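Inorganic pyrophosphatase (Shewanella sp. AS-11, PDB 6LL8) probably catalyses the metal-dependent hydrolysis of diphosphate to two phosphates, and here holds magnesium ions and the substrate analogue imidodiphosphate. Local coordinates at residues Pro194-Phe206 / Asp232-Arg246. Numbering follows the deposited sequence.
Sequences PARDLVMRDFKDF and DLEADIAKLKVEGNR. With 2PN (imidodiphosphoric acid), chain I.
Arg196 reaches from helix 195-199 to Asp236 and Glu243 of helix 230-243, and its long chain and several N-H donors suit it to serving two acids at once. CB, CG and CD run past Asp236 OD2, CD at 3.5 Å. Bends at chi2 (61°) and chi3 (55°) then bring NE to 2.7 Å from Asp236 OD2, on its syn lone pair and in the guanidinium plane. Beyond, NH1 and NH2 grip Glu243 end-on: NH1 lies 2.8 Å from OE1, while NH2 meets OE2 at 3.1 Å from above the carboxylate plane. Leu240 CD1 lies over one guanidinium face, offset toward the rim, while both acids bind at the edge.

Next to this network, Val199 is a knob among Leu233, Asp236, Ile237 and Leu240; its beta-branch parts two methyls, CG1 3.6 Å from Leu240 CD2 and CG2 toward Leu233. Leu240 CD2 also touches Phe203 CE2. Past the helix's Schellman end, Arg246 clasps Asp205 side-on, with NE to OD1 and NH2 to OD2 both 2.8 Å, while NH1 bonds Leu240 O.

Helix 230-243 thus packs against strands 248-255 and 260-267, helix 195-199 and DHHA2 edge strand 203-208, where Lys204 NZ hydrogen-bonds imidodiphosphate.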
ATOM      1  N   PRO A 194      -2.900  19.959   5.170  1.00 14.92           N
ATOM      2  CA  PRO A 194      -2.599  19.902   6.597  1.00 16.58           C
ATOM      3  C   PRO A 194      -1.628  18.767   6.941  1.00 13.10           C
ATOM      4  O   PRO A 194      -1.703  17.674   6.348  1.00 13.48           O
ATOM      5  CB  PRO A 194      -3.988  19.699   7.224  1.00 18.97           C
ATOM      6  CG  PRO A 194      -4.973  20.284   6.254  1.00 19.09           C
ATOM      7  CD  PRO A 194      -4.353  19.968   4.908  1.00 16.43           C
ATOM      8  N   ALA A 195      -0.797  18.967   7.938  1.00 14.21           N
ATOM      9  CA  ALA A 195       0.181  17.963   8.377  1.00 12.24           C
ATOM     10  C   ALA A 195      -0.514  16.627   8.619  1.00 12.38           C
ATOM     11  O   ALA A 195       0.014  15.599   8.171  1.00 11.93           O
ATOM     12  CB  ALA A 195       0.932  18.458   9.585  1.00 15.04           C
ATOM     13  N   ARG A 196      -1.624  16.587   9.338  1.00 11.51           N
ATOM     14  CA  ARG A 196      -2.232  15.289   9.693  1.00 11.91           C
ATOM     15  C   ARG A 196      -2.666  14.561   8.422  1.00 11.25           C
ATOM     16  O   ARG A 196      -2.562  13.327   8.361  1.00 11.31           O
ATOM     17  CB  ARG A 196      -3.377  15.459  10.689  1.00 13.21           C
ATOM     18  CG  ARG A 196      -4.150  14.180  10.992  1.00 13.71           C
ATOM     19  CD  ARG A 196      -3.308  13.064  11.602  1.00 13.37           C
ATOM     20  NE  ARG A 196      -2.592  13.422  12.816  1.00 13.42           N
ATOM     21  CZ  ARG A 196      -3.047  13.244  14.043  1.00 14.19           C
ATOM     22  NH1 ARG A 196      -4.217  12.705  14.254  1.00 14.55           N
ATOM     23  NH2 ARG A 196      -2.308  13.584  15.078  1.00 16.25           N
ATOM     24  N   ASP A 197      -3.172  15.286   7.435  1.00 10.86           N
ATOM     25  CA  ASP A 197      -3.624  14.645   6.187  1.00 11.42           C
ATOM     26  C   ASP A 197      -2.423  14.037   5.468  1.00 10.25           C
ATOM     27  O   ASP A 197      -2.575  12.964   4.868  1.00 11.99           O
ATOM     28  CB  ASP A 197      -4.386  15.628   5.305  1.00 12.53           C
ATOM     29  CG  ASP A 197      -5.743  16.080   5.834  1.00 17.59           C
ATOM     30  OD1 ASP A 197      -6.292  15.397   6.708  1.00 21.26           O
ATOM     31  OD2 ASP A 197      -6.258  17.044   5.285  1.00 22.77           O
ATOM     32  N   LEU A 198      -1.245  14.662   5.544  1.00 10.22           N
ATOM     33  CA  LEU A 198      -0.044  14.065   4.933  1.00 10.58           C
ATOM     34  C   LEU A 198       0.422  12.860   5.746  1.00 10.48           C
ATOM     35  O   LEU A 198       0.745  11.806   5.162  1.00 10.48           O
ATOM     36  CB  LEU A 198       1.052  15.112   4.831  1.00 11.35           C
ATOM     37  CG  LEU A 198       0.800  16.258   3.857  1.00 12.94           C
ATOM     38  CD1 LEU A 198       1.911  17.273   3.963  1.00 15.47           C
ATOM     39  CD2 LEU A 198       0.647  15.765   2.424  1.00 14.33           C
ATOM     40  N   VAL A 199       0.475  12.970   7.066  1.00 10.14           N
ATOM     41  CA  VAL A 199       0.914  11.838   7.906  1.00 10.29           C
ATOM     42  C   VAL A 199       0.020  10.620   7.595  1.00  9.76           C
ATOM     43  O   VAL A 199       0.535   9.511   7.528  1.00 11.13           O
ATOM     44  CB  VAL A 199       0.893  12.222   9.396  1.00 10.86           C
ATOM     45  CG1 VAL A 199       1.087  11.037  10.294  1.00 12.17           C
ATOM     46  CG2 VAL A 199       1.905  13.309   9.688  1.00 11.91           C
ATOM     47  N   MET A 200      -1.287  10.820   7.474  1.00  9.55           N
ATOM     48  CA  MET A 200      -2.242   9.717   7.323  1.00 10.20           C
ATOM     49  C   MET A 200      -2.435   9.290   5.882  1.00  9.66           C
ATOM     50  O   MET A 200      -3.169   8.329   5.662  1.00 11.19           O
ATOM     51  CB  MET A 200      -3.607  10.095   7.909  1.00 11.09           C
ATOM     52  CG  MET A 200      -3.585  10.376   9.396  1.00 14.47           C
ATOM     53  SD  MET A 200      -2.932   9.081  10.386  1.00 19.05           S
ATOM     54  CE  MET A 200      -4.075   7.789   9.987  1.00 20.27           C
ATOM     55  N   ARG A 201      -1.831   9.941   4.918  1.00  9.38           N
ATOM     56  CA  ARG A 201      -2.159   9.664   3.503  1.00  9.67           C
ATOM     57  C   ARG A 201      -1.801   8.226   3.121  1.00 10.20           C
ATOM     58  O   ARG A 201      -2.536   7.642   2.320  1.00  9.82           O
ATOM     59  CB  ARG A 201      -1.411  10.639   2.607  1.00 11.01           C
ATOM     60  CG  ARG A 201      -1.592  10.358   1.127  1.00 12.24           C
ATOM     61  CD  ARG A 201      -1.421  11.582   0.299  1.00 13.91           C
ATOM     62  NE  ARG A 201      -2.535  12.491   0.501  1.00 14.80           N
ATOM     63  CZ  ARG A 201      -2.520  13.754   0.097  1.00 14.98           C
ATOM     64  NH1 ARG A 201      -1.445  14.242  -0.494  1.00 17.43           N
ATOM     65  NH2 ARG A 201      -3.556  14.520   0.336  1.00 18.77           N
ATOM     66  N   ASP A 202      -0.685   7.723   3.615  1.00  9.20           N
ATOM     67  CA  ASP A 202      -0.182   6.390   3.240  1.00 10.11           C
ATOM     68  C   ASP A 202       0.390   5.762   4.490  1.00  9.64           C
ATOM     69  O   ASP A 202       1.610   5.539   4.577  1.00 11.11           O
ATOM     70  CB  ASP A 202       0.822   6.510   2.116  1.00 10.23           C
ATOM     71  CG  ASP A 202       1.405   5.233   1.583  1.00 10.84           C
ATOM     72  OD1 ASP A 202       0.889   4.163   1.955  1.00 10.87           O
ATOM     73  OD2 ASP A 202       2.332   5.371   0.724  1.00 12.87           O
ATOM     74  N   PHE A 203      -0.485   5.541   5.441  1.00 10.23           N
ATOM     75  CA  PHE A 203      -0.145   5.181   6.821  1.00  9.66           C
ATOM     76  C   PHE A 203      -0.661   3.804   7.148  1.00  9.52           C
ATOM     77  O   PHE A 203      -1.809   3.501   6.795  1.00 10.25           O
ATOM     78  CB  PHE A 203      -0.763   6.230   7.747  1.00 10.05           C
ATOM     79  CG  PHE A 203      -0.497   5.989   9.210  1.00 11.33           C
ATOM     80  CD1 PHE A 203      -1.364   5.197   9.943  1.00 13.98           C
ATOM     81  CD2 PHE A 203       0.617   6.540   9.816  1.00 13.04           C
ATOM     82  CE1 PHE A 203      -1.128   4.973  11.286  1.00 15.24           C
ATOM     83  CE2 PHE A 203       0.861   6.279  11.164  1.00 14.33           C
ATOM     84  CZ  PHE A 203      -0.014   5.498  11.875  1.00 14.26           C
ATOM     85  N   LYS A 204       0.161   3.012   7.823  1.00  8.38           N
ATOM     86  CA  LYS A 204      -0.217   1.674   8.270  1.00  8.55           C
ATOM     87  C   LYS A 204       0.229   1.464   9.703  1.00  8.54           C
ATOM     88  O   LYS A 204       1.344   1.839  10.068  1.00  9.48           O
ATOM     89  CB  LYS A 204       0.431   0.600   7.405  1.00  9.29           C
ATOM     90  CG  LYS A 204      -0.048   0.624   5.956  1.00  8.69           C
ATOM     91  CD  LYS A 204       0.696  -0.399   5.117  1.00  9.47           C
ATOM     92  CE  LYS A 204       0.221  -0.396   3.668  1.00  9.50           C
ATOM     93  NZ  LYS A 204       0.969  -1.389   2.882  1.00  8.98           N
ATOM     94  N   ASP A 205      -0.620   0.823  10.478  1.00  9.27           N
ATOM     95  CA  ASP A 205      -0.271   0.305  11.805  1.00 10.07           C
ATOM     96  C   ASP A 205       0.181  -1.142  11.676  1.00 10.25           C
ATOM     97  O   ASP A 205      -0.381  -1.932  10.890  1.00 11.00           O
ATOM     98  CB  ASP A 205      -1.426   0.413  12.785  1.00 10.90           C
ATOM     99  CG  ASP A 205      -1.568   1.763  13.448  1.00 11.13           C
ATOM    100  OD1 ASP A 205      -0.524   2.360  13.784  1.00 12.41           O
ATOM    101  OD2 ASP A 205      -2.703   2.220  13.644  1.00 14.27           O
ATOM    102  N   PHE A 206       1.144  -1.485  12.498  1.00 10.48           N
ATOM    103  CA  PHE A 206       1.729  -2.828  12.620  1.00 10.74           C
ATOM    104  C   PHE A 206       1.724  -3.224  14.078  1.00 10.73           C
ATOM    105  O   PHE A 206       2.160  -2.445  14.934  1.00 12.96           O
ATOM    106  CB  PHE A 206       3.171  -2.836  12.120  1.00 11.01           C
ATOM    107  CG  PHE A 206       3.280  -2.501  10.655  1.00 10.55           C
ATOM    108  CD1 PHE A 206       3.362  -1.182  10.236  1.00 10.67           C
ATOM    109  CD2 PHE A 206       3.226  -3.495   9.696  1.00 11.83           C
ATOM    110  CE1 PHE A 206       3.404  -0.858   8.900  1.00 11.05           C
ATOM    111  CE2 PHE A 206       3.299  -3.170   8.353  1.00 12.51           C
ATOM    112  CZ  PHE A 206       3.367  -1.852   7.950  1.00 11.20           C
ATOM    113  N   ASP A 232       6.220  20.745  11.483  1.00 15.18           N
ATOM    114  CA  ASP A 232       4.767  20.466  11.676  1.00 15.95           C
ATOM    115  C   ASP A 232       4.514  18.960  11.577  1.00 13.69           C
ATOM    116  O   ASP A 232       3.730  18.431  12.354  1.00 13.87           O
ATOM    117  CB  ASP A 232       3.910  21.257  10.679  1.00 20.64           C
ATOM    118  CG  ASP A 232       3.897  22.777  10.890  1.00 33.26           C
ATOM    119  OD1 ASP A 232       4.297  23.182  11.962  1.00 35.55           O
ATOM    120  OD2 ASP A 232       3.482  23.470   9.959  1.00 46.26           O
ATOM    121  N   LEU A 233       5.187  18.264  10.668  1.00 13.16           N
ATOM    122  CA  LEU A 233       5.041  16.798  10.584  1.00 12.68           C
ATOM    123  C   LEU A 233       5.575  16.145  11.849  1.00 11.96           C
ATOM    124  O   LEU A 233       4.950  15.205  12.364  1.00 13.22           O
ATOM    125  CB  LEU A 233       5.751  16.257   9.353  1.00 12.99           C
ATOM    126  CG  LEU A 233       5.224  16.707   7.996  1.00 12.28           C
ATOM    127  CD1 LEU A 233       6.156  16.267   6.895  1.00 13.27           C
ATOM    128  CD2 LEU A 233       3.830  16.190   7.746  1.00 13.94           C
ATOM    129  N   GLU A 234       6.718  16.616  12.342  1.00 13.11           N
ATOM    130  CA  GLU A 234       7.324  16.053  13.559  1.00 14.00           C
ATOM    131  C   GLU A 234       6.388  16.248  14.754  1.00 12.85           C
ATOM    132  O   GLU A 234       6.216  15.329  15.574  1.00 15.22           O
ATOM    133  CB  GLU A 234       8.694  16.675  13.801  1.00 15.78           C
ATOM    134  CG  GLU A 234       9.698  16.271  12.735  1.00 15.65           C
ATOM    135  CD  GLU A 234      11.046  16.916  12.943  1.00 18.11           C
ATOM    136  OE1 GLU A 234      11.107  18.182  12.940  1.00 21.97           O
ATOM    137  OE2 GLU A 234      12.022  16.159  13.087  1.00 18.21           O
ATOM    138  N   ALA A 235       5.793  17.428  14.876  1.00 14.03           N
ATOM    139  CA  ALA A 235       4.857  17.696  15.985  1.00 14.55           C
ATOM    140  C   ALA A 235       3.654  16.781  15.822  1.00 13.63           C
ATOM    141  O   ALA A 235       3.126  16.258  16.816  1.00 14.84           O
ATOM    142  CB  ALA A 235       4.437  19.145  16.002  1.00 15.00           C
ATOM    143  N   ASP A 236       3.205  16.589  14.586  1.00 13.50           N
ATOM    144  CA  ASP A 236       1.987  15.797  14.373  1.00 13.02           C
ATOM    145  C   ASP A 236       2.188  14.311  14.669  1.00 12.11           C
ATOM    146  O   ASP A 236       1.286  13.682  15.245  1.00 12.74           O
ATOM    147  CB  ASP A 236       1.432  16.004  12.978  1.00 13.00           C
ATOM    148  CG  ASP A 236       0.010  15.494  12.908  1.00 14.94           C
ATOM    149  OD1 ASP A 236      -0.890  16.063  13.623  1.00 17.52           O
ATOM    150  OD2 ASP A 236      -0.181  14.474  12.235  1.00 16.20           O
ATOM    151  N   ILE A 237       3.347  13.746  14.328  1.00 11.92           N
ATOM    152  CA  ILE A 237       3.563  12.308  14.618  1.00 11.86           C
ATOM    153  C   ILE A 237       3.634  12.083  16.131  1.00 12.01           C
ATOM    154  O   ILE A 237       3.224  11.022  16.588  1.00 12.33           O
ATOM    155  CB  ILE A 237       4.726  11.684  13.861  1.00 12.49           C
ATOM    156  CG1 ILE A 237       6.080  12.291  14.220  1.00 12.83           C
ATOM    157  CG2 ILE A 237       4.452  11.713  12.372  1.00 13.17           C
ATOM    158  CD1 ILE A 237       7.243  11.548  13.588  1.00 13.83           C
ATOM    159  N   ALA A 238       4.141  13.044  16.914  1.00 12.73           N
ATOM    160  CA  ALA A 238       4.154  12.901  18.384  1.00 14.37           C
ATOM    161  C   ALA A 238       2.712  12.861  18.888  1.00 11.86           C
ATOM    162  O   ALA A 238       2.408  12.064  19.771  1.00 15.45           O
ATOM    163  CB  ALA A 238       4.909  14.035  19.016  1.00 14.92           C
ATOM    164  N   LYS A 239       1.824  13.703  18.366  1.00 13.10           N
ATOM    165  CA  LYS A 239       0.396  13.687  18.747  1.00 13.70           C
ATOM    166  C   LYS A 239      -0.220  12.349  18.355  1.00 13.19           C
ATOM    167  O   LYS A 239      -0.927  11.761  19.168  1.00 13.37           O
ATOM    168  CB  LYS A 239      -0.355  14.834  18.083  1.00 14.71           C
ATOM    169  CG  LYS A 239      -0.020  16.227  18.586  1.00 18.14           C
ATOM    170  CD  LYS A 239      -0.848  17.321  17.903  1.00 24.81           C
ATOM    171  CE  LYS A 239      -0.312  18.727  18.065  1.00 35.68           C
ATOM    172  NZ  LYS A 239      -0.250  19.137  19.485  1.00 48.30           N
ATOM    173  N   LEU A 240       0.049  11.882  17.134  1.00 13.07           N
ATOM    174  CA  LEU A 240      -0.546  10.621  16.668  1.00 12.97           C
ATOM    175  C   LEU A 240      -0.092   9.459  17.541  1.00 11.64           C
ATOM    176  O   LEU A 240      -0.882   8.546  17.803  1.00 13.01           O
ATOM    177  CB  LEU A 240      -0.163  10.420  15.199  1.00 13.20           C
ATOM    178  CG  LEU A 240      -0.814   9.235  14.511  1.00 13.88           C
ATOM    179  CD1 LEU A 240      -2.331   9.291  14.544  1.00 15.14           C
ATOM    180  CD2 LEU A 240      -0.324   9.186  13.081  1.00 14.37           C
ATOM    181  N   LYS A 241       1.154   9.465  17.989  1.00 11.81           N
ATOM    182  CA  LYS A 241       1.699   8.421  18.867  1.00 12.67           C
ATOM    183  C   LYS A 241       0.812   8.324  20.110  1.00 13.06           C
ATOM    184  O   LYS A 241       0.419   7.234  20.536  1.00 14.23           O
ATOM    185  CB  LYS A 241       3.150   8.723  19.218  1.00 12.62           C
ATOM    186  CG  LYS A 241       3.777   7.725  20.177  1.00 13.88           C
ATOM    187  CD  LYS A 241       5.171   8.115  20.523  1.00 14.85           C
ATOM    188  CE  LYS A 241       5.811   7.167  21.511  1.00 15.20           C
ATOM    189  NZ  LYS A 241       5.204   7.267  22.866  1.00 16.98           N
ATOM    190  N   VAL A 242       0.548   9.456  20.744  1.00 12.47           N
ATOM    191  CA  VAL A 242      -0.238   9.503  21.998  1.00 13.63           C
ATOM    192  C   VAL A 242      -1.674   9.107  21.712  1.00 14.23           C
ATOM    193  O   VAL A 242      -2.265   8.307  22.444  1.00 15.38           O
ATOM    194  CB  VAL A 242      -0.167  10.904  22.629  1.00 14.81           C
ATOM    195  CG1 VAL A 242      -1.196  11.054  23.736  1.00 16.32           C
ATOM    196  CG2 VAL A 242       1.241  11.202  23.074  1.00 16.69           C
ATOM    197  N   GLU A 243      -2.246   9.648  20.643  1.00 13.47           N
ATOM    198  CA  GLU A 243      -3.678   9.421  20.349  1.00 13.59           C
ATOM    199  C   GLU A 243      -3.976   7.935  20.214  1.00 15.65           C
ATOM    200  O   GLU A 243      -5.064   7.512  20.644  1.00 16.91           O
ATOM    201  CB  GLU A 243      -4.094  10.115  19.068  1.00 14.43           C
ATOM    202  CG  GLU A 243      -4.119  11.622  19.195  1.00 16.07           C
ATOM    203  CD  GLU A 243      -4.191  12.364  17.875  1.00 17.27           C
ATOM    204  OE1 GLU A 243      -4.625  11.737  16.888  1.00 20.92           O
ATOM    205  OE2 GLU A 243      -3.788  13.571  17.829  1.00 19.03           O
ATOM    206  N   GLY A 244      -3.047   7.162  19.652  1.00 14.40           N
ATOM    207  CA  GLY A 244      -3.285   5.728  19.439  1.00 16.60           C
ATOM    208  C   GLY A 244      -2.538   4.864  20.420  1.00 15.74           C
ATOM    209  O   GLY A 244      -2.529   3.646  20.251  1.00 17.95           O
ATOM    210  N   ASN A 245      -1.949   5.449  21.461  1.00 16.30           N
ATOM    211  CA  ASN A 245      -1.142   4.713  22.463  1.00 16.71           C
ATOM    212  C   ASN A 245      -0.156   3.810  21.720  1.00 15.38           C
ATOM    213  O   ASN A 245      -0.001   2.618  22.017  1.00 18.81           O
ATOM    214  CB  ASN A 245      -2.026   3.910  23.417  1.00 20.08           C
ATOM    215  CG  ASN A 245      -1.288   3.450  24.653  1.00 26.00           C
ATOM    216  OD1 ASN A 245      -0.329   4.075  25.088  1.00 29.58           O
ATOM    217  ND2 ASN A 245      -1.739   2.348  25.235  1.00 37.08           N
ATOM    218  N   ARG A 246       0.555   4.398  20.784  1.00 13.52           N
ATOM    219  CA  ARG A 246       1.524   3.641  19.973  1.00 11.81           C
ATOM    220  C   ARG A 246       2.894   3.631  20.634  1.00 12.71           C
ATOM    221  O   ARG A 246       3.302   4.617  21.305  1.00 14.29           O
ATOM    222  CB  ARG A 246       1.623   4.261  18.583  1.00 12.04           C
ATOM    223  CG  ARG A 246       0.348   4.152  17.762  1.00 12.50           C
ATOM    224  CD  ARG A 246       0.483   4.791  16.386  1.00 11.74           C
ATOM    225  NE  ARG A 246      -0.667   4.509  15.550  1.00 11.79           N
ATOM    226  CZ  ARG A 246      -1.807   5.183  15.574  1.00 12.57           C
ATOM    227  NH1 ARG A 246      -1.968   6.257  16.322  1.00 13.45           N
ATOM    228  NH2 ARG A 246      -2.830   4.748  14.876  1.00 13.00           N
TER
HETATM  229  P1  2PN I 407       1.976  -1.509  -0.483  1.00  7.60           P
HETATM  230  O1  2PN I 407       0.605  -1.481   0.187  1.00  7.96           O
HETATM  231  O2  2PN I 407       2.318  -0.199  -1.143  1.00  7.90           O
HETATM  232  O3  2PN I 407       2.091  -2.685  -1.434  1.00  7.99           O
HETATM  233  N1  2PN I 407       3.076  -1.768   0.713  1.00  7.29           N
HETATM  234  P2  2PN I 407       4.246  -0.859   1.438  1.00  8.36           P
HETATM  235  O4  2PN I 407       3.963  -0.999   2.931  1.00  9.41           O
HETATM  236  O5  2PN I 407       4.082   0.576   0.984  1.00  8.34           O
HETATM  237  O6  2PN I 407       5.584  -1.446   1.058  1.00  8.99           O